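Local coordinates for molybdate-binding protein MolA (Haemophilus influenzae, PDB 3PSH) that binds molybdate and tungstate, but not sulfate or phosphate, as the periplasmic solute-binding component of the low-affinity molybdate importer MolBCA, at residues T13-I18 against N106-A111; V87-N92 against E145-V150; K124-L129 against G221-S226; R185-M188 against D192-T195. One frame throughout, in Å; residues are numbered along the deposited sequence.

Interaction 1: T13-I18 against N106-A111; sequences TIPDHI and NIPVVA
The ring of Pro108 packs against Ile14 and against the carbonyl oxygen of Thr13, the residue before Ile14. Its CB touches Ile14 CG2 at 3.9 Å; the two side chains cross obliquely, one methyl meeting one corner of the ring. Ile14 is turned for this by its first torsion: with chi1 at 59°, CG1 occupies the crowded position between backbone N and carbonyl carbon, while CG2 lies beside the backbone N and faces the proline. CG1 and CD1 are thereby left to other neighbours, and the residue also rests on Val150 of helix 132-151. The oxygen of Thr13 meets two adjacent ring carbons, Pro108 CB at 3.5 Å and Pro108 CG at 3.6 Å, and lies beyond the CB-CG side of the ring, not over its face. Pro15 only grazes the same ring, its CD 4.5 Å from Pro108 CG. With 133 Å² buried in all, this is a small packing seam with no polar bond of its own at the partly exposed margin of the protein. Strand 11-14 pairs antiparallel with 2-5 in an N-terminal hairpin, which lies along 109-112, an edge strand of the N-terminal parallel sheet. Residues of the hairpin turn reach its backbone: Arg10 bonds Val109 O, and Asp6 bonds Ala111 N. On its other side strand 109-112 pairs with 87-91, and helix 132-151 covers Ile14 and Val110.

Interaction 2: V87-N92 against E145-V150; sequences VVFVTN and ELIAEV
Phe89 and Val150 approach from opposite directions, one from a central strand and the other from the helix packed over it, in the Rossmann-like alpha/beta lobe at the N-terminal end of this periplasmic binding protein. The axes of strand 87-91 and helix 145-150 are 11.8 Å apart and run nearly antiparallel, at 167°. The far end of the phenyl ring does most of the touching: Phe89 CZ lies 3.5 Å from Val150 CG1 and 3.8 Å from Val150 CB. Val150 offers that methyl because CG1 is placed anti to its backbone N (chi1 169°). One turn earlier, Ile147 CG1 reaches Phe89 CE1 at 4.2 Å, meeting the ring obliquely. Val87, two residues before the phenylalanine and with its CB directed to the same side of the strand, adds a looser contact, CG1 to Val150 CG1 at 4.3 Å. All four residues are buried and the interface is wholly apolar. Around this first shell, Phe151 meets the Phe89 ring with the planes about 20° apart, while Thr28 of helix 26-34 touches both Phe89 and Ile147. That helix starts with the molybdate ligands His26 and Gln27; the side chain of Gln27 is about 7 Å from that of Ile147. Toward the C-terminal end of helix 132-151, the guanidinium group of Arg2 bonds two successive carbonyls, NH1 to Glu149 O and NH2 to Val150 O.

Interaction 3: K124-L129 against G221-S226; sequences KLNPTL and GFKQVS
Asn126 meets Gly221 and Phe222 because chi1 of -59° sets its CG beside the backbone N and so carries the end group toward the opposing backbone. Its CG is 3.9 Å from Gly221 CA and 3.7 Å from Phe222 N, so the flat end group lies close to the peptide joining these two residues. Gly221 has a positive phi (58°) and no side chain, which leaves its CA open to this approach, CB of Asn126 coming within 4.1 Å. Lys223 is bent at chi2 and chi4; its CE passes near the Asn126 end group, the two side chains running at a slant to one another, while NZ bonds Lys220 O. Phe222 sends its ring away from Asn126, edge-to-face with the molybdate ligand Tyr196, and its side chain is about 6 Å from the bound ion. The contact bridges the two lobes beside the binding cleft: the loop of 124-129 leads from strand 109-112 of the N-terminal lobe into helix 132-151, where Tyr136 touches Pro127 and Leu129, and strand 222-224 pairs antiparallel with 194-196 in the C-terminal lobe.

Interaction 4: R185-M188 against D192-T195; sequences RTYM and DLGT
One direct hydrogen bond joins Thr195 to Met188: OG1 donates to Met188 O over 2.7 Å, in the carbonyl plane and on a lone pair, with a C=O...O angle of 145°. The hydroxyl is aimed there by chi1 of -167°, which places OG1 anti to its own backbone N. Two waters extend the polar link. One takes the N-H of Met188 at 2.9 Å and donates to Thr195 OG1 at 2.8 Å, so the threonine hydroxyl acts as donor to Met188 O and as acceptor from this water. The other water lies 2.6 Å from Tyr187 OH and donates to Gly194 O. These bonds tie the end of strand 184-188, in the parallel sheet of the Rossmann-like alpha/beta C-terminal lobe, to strand 194-196 after a short connection; Asp192 and Leu193 take left-handed backbone angles on the way in. Tyr196, a molybdate ligand, directly follows Thr195, and the Met188 side chain comes within about 4 Å of its side chain. In van der Waals packing, Thr195 OG1 approaches the Tyr187 ring obliquely, 3.5 Å from Tyr187 CE1, and Thr195 CB lies 3.5 Å from Tyr187 OH. Val230 and Trp233 of helix 227-233 also touch this tyrosine.

From the N terminus, interaction 1 opens first, and its return at 106-111 docks the N-terminal hairpin on the edge of the first parallel sheet. Interaction 2 opens within that loop and closes beyond it at 145-150, so the two cross; they share the paired strands 87-91 and 109-112. Interaction 3 opens at 124-129, before interaction 2 has closed, and crosses it in turn, its long loop ending only at 221-226 in the other lobe. The short loop of interaction 4 falls entirely inside that span, and its strand 194-196 pairs with 222-224. Interactions 1 and 2 lie in the N-terminal lobe, interaction 4 in the C-terminal lobe, and interaction 3 joins the two.

Interaction 1: T13-I18 against N106-A111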
loop_
_atom_site.group_PDB
_atom_site.type_symbol
_atom_site.label_atom_id
_atom_site.label_comp_id
_atom_site.label_asym_id
_atom_site.label_seq_id
_atom_site.Cartn_x
_atom_site.Cartn_y
_atom_site.Cartn_z
ATOM N N THR A 13 -22.827 -1.615 -12.066
ATOM C CA THR A 13 -22.978 -1.162 -13.495
ATOM C C THR A 13 -22.362 0.176 -13.704
ATOM O O THR A 13 -22.665 1.127 -12.927
ATOM C CB THR A 13 -24.483 -1.128 -13.911
ATOM O OG1 THR A 13 -25.045 -2.429 -13.685
ATOM C CG2 THR A 13 -24.594 -0.838 -15.374
ATOM N N ILE A 14 -21.473 0.264 -14.686
ATOM C CA ILE A 14 -20.761 1.568 -14.901
ATOM C C ILE A 14 -20.885 1.954 -16.363
ATOM O O ILE A 14 -21.115 1.078 -17.203
ATOM C CB ILE A 14 -19.275 1.495 -14.509
ATOM C CG1 ILE A 14 -18.564 0.397 -15.348
ATOM C CG2 ILE A 14 -19.163 1.106 -12.966
ATOM C CD1 ILE A 14 -17.035 0.317 -15.034
ATOM N N PRO A 15 -20.636 3.213 -16.676
ATOM C CA PRO A 15 -20.612 3.606 -18.086
ATOM C C PRO A 15 -19.528 2.866 -18.884
ATOM O O PRO A 15 -18.535 2.338 -18.346
ATOM C CB PRO A 15 -20.209 5.078 -18.010
ATOM C CG PRO A 15 -20.707 5.539 -16.704
ATOM C CD PRO A 15 -20.435 4.375 -15.787
ATOM N N ASP A 16 -19.723 2.834 -20.199
ATOM C CA ASP A 16 -18.730 2.225 -21.031
ATOM C C ASP A 16 -17.358 2.937 -21.025
ATOM O O ASP A 16 -16.292 2.243 -21.233
ATOM C CB ASP A 16 -19.262 2.266 -22.484
ATOM C CG ASP A 16 -20.317 1.289 -22.735
ATOM O OD1 ASP A 16 -20.607 0.376 -21.970
ATOM O OD2 ASP A 16 -20.813 1.343 -23.886
ATOM N N HIS A 17 -17.354 4.225 -20.770
ATOM C CA HIS A 17 -16.095 4.978 -20.645
ATOM C C HIS A 17 -16.199 5.758 -19.383
ATOM O O HIS A 17 -17.259 6.285 -19.038
ATOM C CB HIS A 17 -15.827 5.877 -21.831
ATOM C CG HIS A 17 -15.962 5.142 -23.118
ATOM N ND1 HIS A 17 -15.090 4.138 -23.486
ATOM C CD2 HIS A 17 -16.902 5.240 -24.103
ATOM C CE1 HIS A 17 -15.444 3.681 -24.690
ATOM N NE2 HIS A 17 -16.546 4.324 -25.076
ATOM N N ILE A 18 -15.027 5.886 -18.738
ATOM C CA ILE A 18 -14.900 6.709 -17.529
ATOM C C ILE A 18 -13.919 7.889 -17.777
ATOM O O ILE A 18 -12.682 7.743 -18.180
ATOM C CB ILE A 18 -14.327 5.794 -16.396
ATOM C CG1 ILE A 18 -15.327 4.743 -15.941
ATOM C CG2 ILE A 18 -13.952 6.564 -15.111
ATOM C CD1 ILE A 18 -16.618 5.368 -15.545
ATOM N N ASN A 106 -27.210 7.910 -7.070
ATOM C CA ASN A 106 -27.166 7.154 -8.340
ATOM C C ASN A 106 -25.741 7.254 -8.998
ATOM O O ASN A 106 -25.512 7.316 -10.253
ATOM C CB ASN A 106 -28.179 7.725 -9.389
ATOM C CG ASN A 106 -29.530 7.981 -8.770
ATOM O OD1 ASN A 106 -29.992 7.185 -7.926
ATOM N ND2 ASN A 106 -30.198 9.034 -9.237
ATOM N N ILE A 107 -24.704 7.285 -8.158
ATOM C CA ILE A 107 -23.392 7.292 -8.732
ATOM C C ILE A 107 -22.817 5.876 -8.416
ATOM O O ILE A 107 -22.884 5.445 -7.249
ATOM C CB ILE A 107 -22.480 8.301 -8.074
ATOM C CG1 ILE A 107 -22.928 9.744 -8.348
ATOM C CG2 ILE A 107 -21.109 8.199 -8.621
ATOM C CD1 ILE A 107 -22.318 10.691 -7.253
ATOM N N PRO A 108 -22.286 5.176 -9.428
ATOM C CA PRO A 108 -21.746 3.794 -9.205
ATOM C C PRO A 108 -20.534 3.909 -8.225
ATOM O O PRO A 108 -19.747 4.851 -8.284
ATOM C CB PRO A 108 -21.254 3.347 -10.631
ATOM C CG PRO A 108 -21.936 4.348 -11.548
ATOM C CD PRO A 108 -22.127 5.608 -10.824
ATOM N N VAL A 109 -20.401 2.886 -7.387
ATOM C CA VAL A 109 -19.312 2.810 -6.420
ATOM C C VAL A 109 -18.538 1.481 -6.627
ATOM O O VAL A 109 -19.163 0.419 -6.772
ATOM C CB VAL A 109 -19.945 2.692 -4.992
ATOM C CG1 VAL A 109 -18.822 2.277 -3.882
ATOM C CG2 VAL A 109 -20.560 4.007 -4.561
ATOM N N VAL A 110 -17.210 1.574 -6.614
ATOM C CA VAL A 110 -16.392 0.403 -6.826
ATOM C C VAL A 110 -15.411 0.356 -5.649
ATOM O O VAL A 110 -14.626 1.295 -5.448
ATOM C CB VAL A 110 -15.537 0.529 -8.084
ATOM C CG1 VAL A 110 -14.545 -0.722 -8.273
ATOM C CG2 VAL A 110 -16.450 0.579 -9.291
ATOM N N ALA A 111 -15.617 -0.683 -4.826
ATOM C CA ALA A 111 -14.822 -0.889 -3.536
ATOM C C ALA A 111 -13.561 -1.683 -3.851
ATOM O O ALA A 111 -13.613 -2.721 -4.656
ATOM C CB ALA A 111 -15.712 -1.627 -2.517
#

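Interaction 2: V87-N92 against E145-V150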
loop_
_atom_site.group_PDB
_atom_site.type_symbol
_atom_site.label_atom_id
_atom_site.label_comp_id
_atom_site.label_asym_id
_atom_site.label_seq_id
_atom_site.Cartn_x
_atom_site.Cartn_y
_atom_site.Cartn_z
ATOM N N VAL A 87 -18.030 7.634 -11.659
ATOM C CA VAL A 87 -17.798 6.498 -10.727
ATOM C C VAL A 87 -17.036 7.037 -9.526
ATOM O O VAL A 87 -16.303 7.988 -9.724
ATOM C CB VAL A 87 -16.932 5.368 -11.458
ATOM C CG1 VAL A 87 -15.517 5.898 -11.874
ATOM C CG2 VAL A 87 -16.932 4.014 -10.658
ATOM N N VAL A 88 -17.167 6.400 -8.356
ATOM C CA VAL A 88 -16.381 6.668 -7.114
ATOM C C VAL A 88 -15.777 5.339 -6.738
ATOM O O VAL A 88 -16.526 4.335 -6.563
ATOM C CB VAL A 88 -17.272 7.159 -5.976
ATOM C CG1 VAL A 88 -16.495 7.487 -4.681
ATOM C CG2 VAL A 88 -17.962 8.531 -6.464
ATOM N N PHE A 89 -14.463 5.363 -6.573
ATOM C CA PHE A 89 -13.760 4.235 -5.948
ATOM C C PHE A 89 -13.683 4.525 -4.483
ATOM O O PHE A 89 -13.353 5.618 -4.120
ATOM C CB PHE A 89 -12.312 4.139 -6.444
ATOM C CG PHE A 89 -12.205 3.661 -7.870
ATOM C CD1 PHE A 89 -11.982 2.271 -8.155
ATOM C CD2 PHE A 89 -12.283 4.583 -8.908
ATOM C CE1 PHE A 89 -11.886 1.843 -9.548
ATOM C CE2 PHE A 89 -12.151 4.151 -10.262
ATOM C CZ PHE A 89 -11.903 2.786 -10.528
ATOM N N VAL A 90 -14.056 3.518 -3.693
ATOM C CA VAL A 90 -13.942 3.658 -2.224
ATOM C C VAL A 90 -13.052 2.530 -1.712
ATOM O O VAL A 90 -12.940 1.472 -2.370
ATOM C CB VAL A 90 -15.349 3.639 -1.509
ATOM C CG1 VAL A 90 -16.176 4.851 -2.081
ATOM C CG2 VAL A 90 -16.100 2.268 -1.604
ATOM N N THR A 91 -12.534 2.679 -0.478
ATOM C CA THR A 91 -11.817 1.553 0.190
ATOM C C THR A 91 -12.844 0.492 0.667
ATOM O O THR A 91 -13.993 0.784 1.031
ATOM C CB THR A 91 -10.974 2.125 1.316
ATOM O OG1 THR A 91 -9.959 1.178 1.721
ATOM C CG2 THR A 91 -11.801 2.644 2.475
ATOM N N ASN A 92 -12.339 -0.749 0.802
ATOM C CA ASN A 92 -13.171 -1.841 1.156
ATOM C C ASN A 92 -13.876 -1.699 2.490
ATOM O O ASN A 92 -14.946 -2.201 2.651
ATOM C CB ASN A 92 -12.400 -3.158 1.109
ATOM C CG ASN A 92 -11.187 -3.123 2.025
ATOM O OD1 ASN A 92 -10.251 -2.283 1.841
ATOM N ND2 ASN A 92 -11.264 -3.895 3.073
ATOM N N GLU A 145 -6.213 -5.398 -11.960
ATOM C CA GLU A 145 -7.058 -5.730 -13.182
ATOM C C GLU A 145 -8.343 -4.976 -13.230
ATOM O O GLU A 145 -8.777 -4.487 -14.340
ATOM C CB GLU A 145 -7.226 -7.226 -13.393
ATOM C CG GLU A 145 -5.864 -7.926 -13.634
ATOM C CD GLU A 145 -5.957 -9.446 -13.486
ATOM O OE1 GLU A 145 -6.965 -9.928 -12.938
ATOM O OE2 GLU A 145 -4.984 -10.114 -13.850
ATOM N N LEU A 146 -8.975 -4.868 -12.075
ATOM C CA LEU A 146 -10.347 -4.165 -11.984
ATOM C C LEU A 146 -10.192 -2.668 -12.256
ATOM O O LEU A 146 -10.938 -2.113 -13.024
ATOM C CB LEU A 146 -11.004 -4.436 -10.631
ATOM C CG LEU A 146 -12.252 -3.567 -10.314
ATOM C CD1 LEU A 146 -13.394 -3.999 -11.383
ATOM C CD2 LEU A 146 -12.767 -3.974 -8.832
ATOM N N ILE A 147 -9.204 -2.013 -11.619
ATOM C CA ILE A 147 -9.027 -0.560 -11.803
ATOM C C ILE A 147 -8.669 -0.341 -13.292
ATOM O O ILE A 147 -9.168 0.608 -13.912
ATOM C CB ILE A 147 -7.907 -0.052 -10.851
ATOM C CG1 ILE A 147 -8.338 -0.346 -9.413
ATOM C CG2 ILE A 147 -7.576 1.414 -11.149
ATOM C CD1 ILE A 147 -7.226 -0.271 -8.298
ATOM N N ALA A 148 -7.810 -1.173 -13.843
ATOM C CA ALA A 148 -7.429 -0.993 -15.241
ATOM C C ALA A 148 -8.659 -1.183 -16.139
ATOM O O ALA A 148 -8.796 -0.507 -17.167
ATOM C CB ALA A 148 -6.240 -1.863 -15.628
ATOM N N GLU A 149 -9.539 -2.100 -15.792
ATOM C CA GLU A 149 -10.738 -2.335 -16.699
ATOM C C GLU A 149 -11.583 -1.119 -16.610
ATOM O O GLU A 149 -12.073 -0.621 -17.596
ATOM C CB GLU A 149 -11.505 -3.548 -16.150
ATOM C CG GLU A 149 -12.924 -3.829 -16.839
ATOM C CD GLU A 149 -13.615 -5.059 -16.254
ATOM O OE1 GLU A 149 -13.234 -5.595 -15.173
ATOM O OE2 GLU A 149 -14.634 -5.480 -16.828
ATOM N N VAL A 150 -11.807 -0.614 -15.392
ATOM C CA VAL A 150 -12.707 0.594 -15.286
ATOM C C VAL A 150 -12.150 1.733 -16.146
ATOM O O VAL A 150 -12.941 2.406 -16.878
ATOM C CB VAL A 150 -12.915 1.027 -13.785
ATOM C CG1 VAL A 150 -13.596 2.388 -13.542
ATOM C CG2 VAL A 150 -13.602 -0.096 -13.019
#

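Interaction 3: K124-L129 against G221-S226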
loop_
_atom_site.group_PDB
_atom_site.type_symbol
_atom_site.label_atom_id
_atom_site.label_comp_id
_atom_site.label_asym_id
_atom_site.label_seq_id
_atom_site.Cartn_x
_atom_site.Cartn_y
_atom_site.Cartn_z
ATOM N N LYS A 124 -13.759 -5.597 6.272
ATOM C CA LYS A 124 -13.234 -5.337 7.609
ATOM C C LYS A 124 -11.919 -4.479 7.468
ATOM O O LYS A 124 -11.102 -4.779 6.641
ATOM C CB LYS A 124 -12.942 -6.666 8.278
ATOM C CG LYS A 124 -14.245 -7.362 8.738
ATOM C CD LYS A 124 -14.024 -8.254 9.916
ATOM C CE LYS A 124 -15.353 -8.875 10.418
ATOM N NZ LYS A 124 -15.127 -10.223 11.141
ATOM N N LEU A 125 -11.726 -3.443 8.282
ATOM C CA LEU A 125 -10.452 -2.655 8.192
ATOM C C LEU A 125 -9.275 -3.645 8.440
ATOM O O LEU A 125 -8.227 -3.618 7.770
ATOM C CB LEU A 125 -10.480 -1.551 9.219
ATOM C CG LEU A 125 -9.164 -0.826 9.532
ATOM C CD1 LEU A 125 -8.480 -0.064 8.292
ATOM C CD2 LEU A 125 -9.611 0.075 10.769
ATOM N N ASN A 126 -9.467 -4.518 9.466
ATOM C CA ASN A 126 -8.379 -5.441 9.937
ATOM C C ASN A 126 -8.870 -6.838 9.912
ATOM O O ASN A 126 -9.586 -7.302 10.848
ATOM C CB ASN A 126 -8.002 -5.095 11.424
ATOM C CG ASN A 126 -7.510 -3.652 11.601
ATOM O OD1 ASN A 126 -8.061 -2.857 12.417
ATOM N ND2 ASN A 126 -6.554 -3.260 10.793
ATOM N N PRO A 127 -8.599 -7.543 8.807
ATOM C CA PRO A 127 -9.163 -8.923 8.571
ATOM C C PRO A 127 -8.370 -9.985 9.311
ATOM O O PRO A 127 -7.241 -9.703 9.780
ATOM C CB PRO A 127 -9.020 -9.144 7.098
ATOM C CG PRO A 127 -7.808 -8.240 6.706
ATOM C CD PRO A 127 -7.800 -7.037 7.659
ATOM N N THR A 128 -8.988 -11.139 9.477
ATOM C CA THR A 128 -8.356 -12.409 9.896
ATOM C C THR A 128 -8.369 -13.291 8.612
ATOM O O THR A 128 -9.434 -13.615 8.031
ATOM C CB THR A 128 -9.228 -13.097 11.002
ATOM O OG1 THR A 128 -9.310 -12.222 12.111
ATOM C CG2 THR A 128 -8.668 -14.437 11.384
ATOM N N LEU A 129 -7.174 -13.698 8.199
ATOM C CA LEU A 129 -6.967 -14.348 6.934
ATOM C C LEU A 129 -6.197 -15.639 7.142
ATOM O O LEU A 129 -5.155 -15.661 7.803
ATOM C CB LEU A 129 -6.174 -13.471 5.980
ATOM C CG LEU A 129 -6.795 -12.124 5.694
ATOM C CD1 LEU A 129 -5.680 -11.291 5.020
ATOM C CD2 LEU A 129 -8.047 -12.208 4.806
ATOM N N GLY A 221 -3.805 -6.342 12.806
ATOM C CA GLY A 221 -3.889 -5.186 11.928
ATOM C C GLY A 221 -3.335 -3.917 12.515
ATOM O O GLY A 221 -2.266 -3.918 13.183
ATOM N N PHE A 222 -3.910 -2.778 12.169
ATOM C CA PHE A 222 -3.202 -1.550 12.442
ATOM C C PHE A 222 -3.669 -1.067 13.813
ATOM O O PHE A 222 -4.871 -0.831 14.049
ATOM C CB PHE A 222 -3.409 -0.481 11.352
ATOM C CG PHE A 222 -2.676 0.829 11.693
ATOM C CD1 PHE A 222 -1.272 0.945 11.551
ATOM C CD2 PHE A 222 -3.380 1.839 12.424
ATOM C CE1 PHE A 222 -0.599 2.066 11.968
ATOM C CE2 PHE A 222 -2.705 2.970 12.841
ATOM C CZ PHE A 222 -1.320 3.095 12.624
ATOM N N LYS A 223 -2.742 -0.976 14.793
ATOM C CA LYS A 223 -3.138 -0.614 16.177
ATOM C C LYS A 223 -2.130 0.308 16.846
ATOM O O LYS A 223 -0.942 0.279 16.453
ATOM C CB LYS A 223 -3.326 -1.846 17.078
ATOM C CG LYS A 223 -4.474 -2.789 16.668
ATOM C CD LYS A 223 -5.839 -2.153 16.897
ATOM C CE LYS A 223 -6.928 -2.961 16.145
ATOM N NZ LYS A 223 -7.014 -4.449 16.310
ATOM N N GLN A 224 -2.574 1.081 17.851
ATOM C CA GLN A 224 -1.646 1.757 18.775
ATOM C C GLN A 224 -1.230 0.770 19.838
ATOM O O GLN A 224 -2.094 0.064 20.421
ATOM C CB GLN A 224 -2.319 2.951 19.485
ATOM C CG GLN A 224 -1.293 3.802 20.311
ATOM C CD GLN A 224 -1.838 5.130 20.833
ATOM O OE1 GLN A 224 -2.838 5.149 21.553
ATOM N NE2 GLN A 224 -1.171 6.237 20.482
ATOM N N VAL A 225 0.091 0.670 20.047
ATOM C CA VAL A 225 0.644 -0.259 21.048
ATOM C C VAL A 225 1.283 0.602 22.139
ATOM O O VAL A 225 1.385 1.846 21.994
ATOM C CB VAL A 225 1.628 -1.250 20.344
ATOM C CG1 VAL A 225 0.824 -1.963 19.141
ATOM C CG2 VAL A 225 2.829 -0.566 19.746
ATOM N N SER A 226 1.755 -0.043 23.214
ATOM C CA SER A 226 2.570 0.720 24.202
ATOM C C SER A 226 4.062 0.532 23.970
ATOM O O SER A 226 4.495 -0.457 23.312
ATOM C CB SER A 226 2.279 0.249 25.650
ATOM O OG SER A 226 2.673 -1.133 25.793
#

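Interaction 4: R185-M188 against D192-T195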
loop_
_atom_site.group_PDB
_atom_site.type_symbol
_atom_site.label_atom_id
_atom_site.label_comp_id
_atom_site.label_asym_id
_atom_site.label_seq_id
_atom_site.Cartn_x
_atom_site.Cartn_y
_atom_site.Cartn_z
ATOM N N ARG A 185 14.272 -10.115 13.096
ATOM C CA ARG A 185 13.088 -9.546 13.831
ATOM C C ARG A 185 13.014 -8.037 13.671
ATOM O O ARG A 185 13.875 -7.294 14.140
ATOM C CB ARG A 185 13.171 -9.927 15.292
ATOM C CG ARG A 185 12.959 -11.496 15.396
ATOM C CD ARG A 185 13.081 -12.050 16.838
ATOM N NE ARG A 185 12.279 -11.266 17.803
ATOM C CZ ARG A 185 10.954 -11.290 18.031
ATOM N NH1 ARG A 185 10.086 -12.081 17.324
ATOM N NH2 ARG A 185 10.508 -10.468 19.029
ATOM N N THR A 186 11.881 -7.581 13.059
ATOM C CA THR A 186 11.780 -6.255 12.523
ATOM C C THR A 186 10.494 -5.623 12.998
ATOM O O THR A 186 9.542 -6.391 13.242
ATOM C CB THR A 186 11.823 -6.360 10.968
ATOM O OG1 THR A 186 13.005 -7.073 10.517
ATOM C CG2 THR A 186 11.807 -5.033 10.303
ATOM N N TYR A 187 10.499 -4.293 13.131
ATOM C CA TYR A 187 9.323 -3.625 13.664
ATOM C C TYR A 187 9.052 -2.424 12.793
ATOM O O TYR A 187 9.972 -1.650 12.505
ATOM C CB TYR A 187 9.667 -3.135 15.082
ATOM C CG TYR A 187 8.526 -2.331 15.725
ATOM C CD1 TYR A 187 7.403 -3.004 16.290
ATOM C CD2 TYR A 187 8.588 -0.932 15.808
ATOM C CE1 TYR A 187 6.342 -2.262 16.887
ATOM C CE2 TYR A 187 7.481 -0.184 16.421
ATOM C CZ TYR A 187 6.411 -0.891 16.960
ATOM O OH TYR A 187 5.426 -0.074 17.454
ATOM N N MET A 188 7.762 -2.237 12.475
ATOM C CA MET A 188 7.338 -1.083 11.708
ATOM C C MET A 188 6.808 0.015 12.668
ATOM O O MET A 188 5.775 -0.145 13.260
ATOM C CB MET A 188 6.288 -1.572 10.664
ATOM C CG MET A 188 5.635 -0.475 9.953
ATOM S SD MET A 188 6.725 0.689 9.101
ATOM C CE MET A 188 7.425 -0.295 8.034
ATOM N N ASP A 192 2.912 8.171 16.485
ATOM C CA ASP A 192 2.110 7.943 17.698
ATOM C C ASP A 192 1.962 6.476 18.197
ATOM O O ASP A 192 0.836 6.053 18.438
ATOM C CB ASP A 192 0.736 8.610 17.485
ATOM C CG ASP A 192 0.889 10.087 17.218
ATOM O OD1 ASP A 192 1.632 10.740 17.991
ATOM O OD2 ASP A 192 0.338 10.581 16.207
ATOM N N LEU A 193 3.068 5.715 18.257
ATOM C CA LEU A 193 3.139 4.297 18.672
ATOM C C LEU A 193 2.163 3.382 17.901
ATOM O O LEU A 193 1.675 2.383 18.415
ATOM C CB LEU A 193 3.055 4.074 20.182
ATOM C CG LEU A 193 4.451 4.048 20.859
ATOM C CD1 LEU A 193 4.085 4.425 22.340
ATOM C CD2 LEU A 193 5.041 2.666 20.773
ATOM N N GLY A 194 1.955 3.735 16.651
ATOM C CA GLY A 194 1.088 2.891 15.766
ATOM C C GLY A 194 1.989 1.789 15.147
ATOM O O GLY A 194 3.170 2.024 14.837
ATOM N N THR A 195 1.433 0.595 14.969
ATOM C CA THR A 195 2.197 -0.440 14.176
ATOM C C THR A 195 1.217 -1.288 13.442
ATOM O O THR A 195 -0.044 -1.128 13.630
ATOM C CB THR A 195 3.155 -1.266 15.077
ATOM O OG1 THR A 195 4.047 -1.983 14.225
ATOM C CG2 THR A 195 2.392 -2.373 15.839
HETATM O O HOH W 1 5.263 2.394 16.736
HETATM O O HOH W 2 5.768 -4.062 13.488
#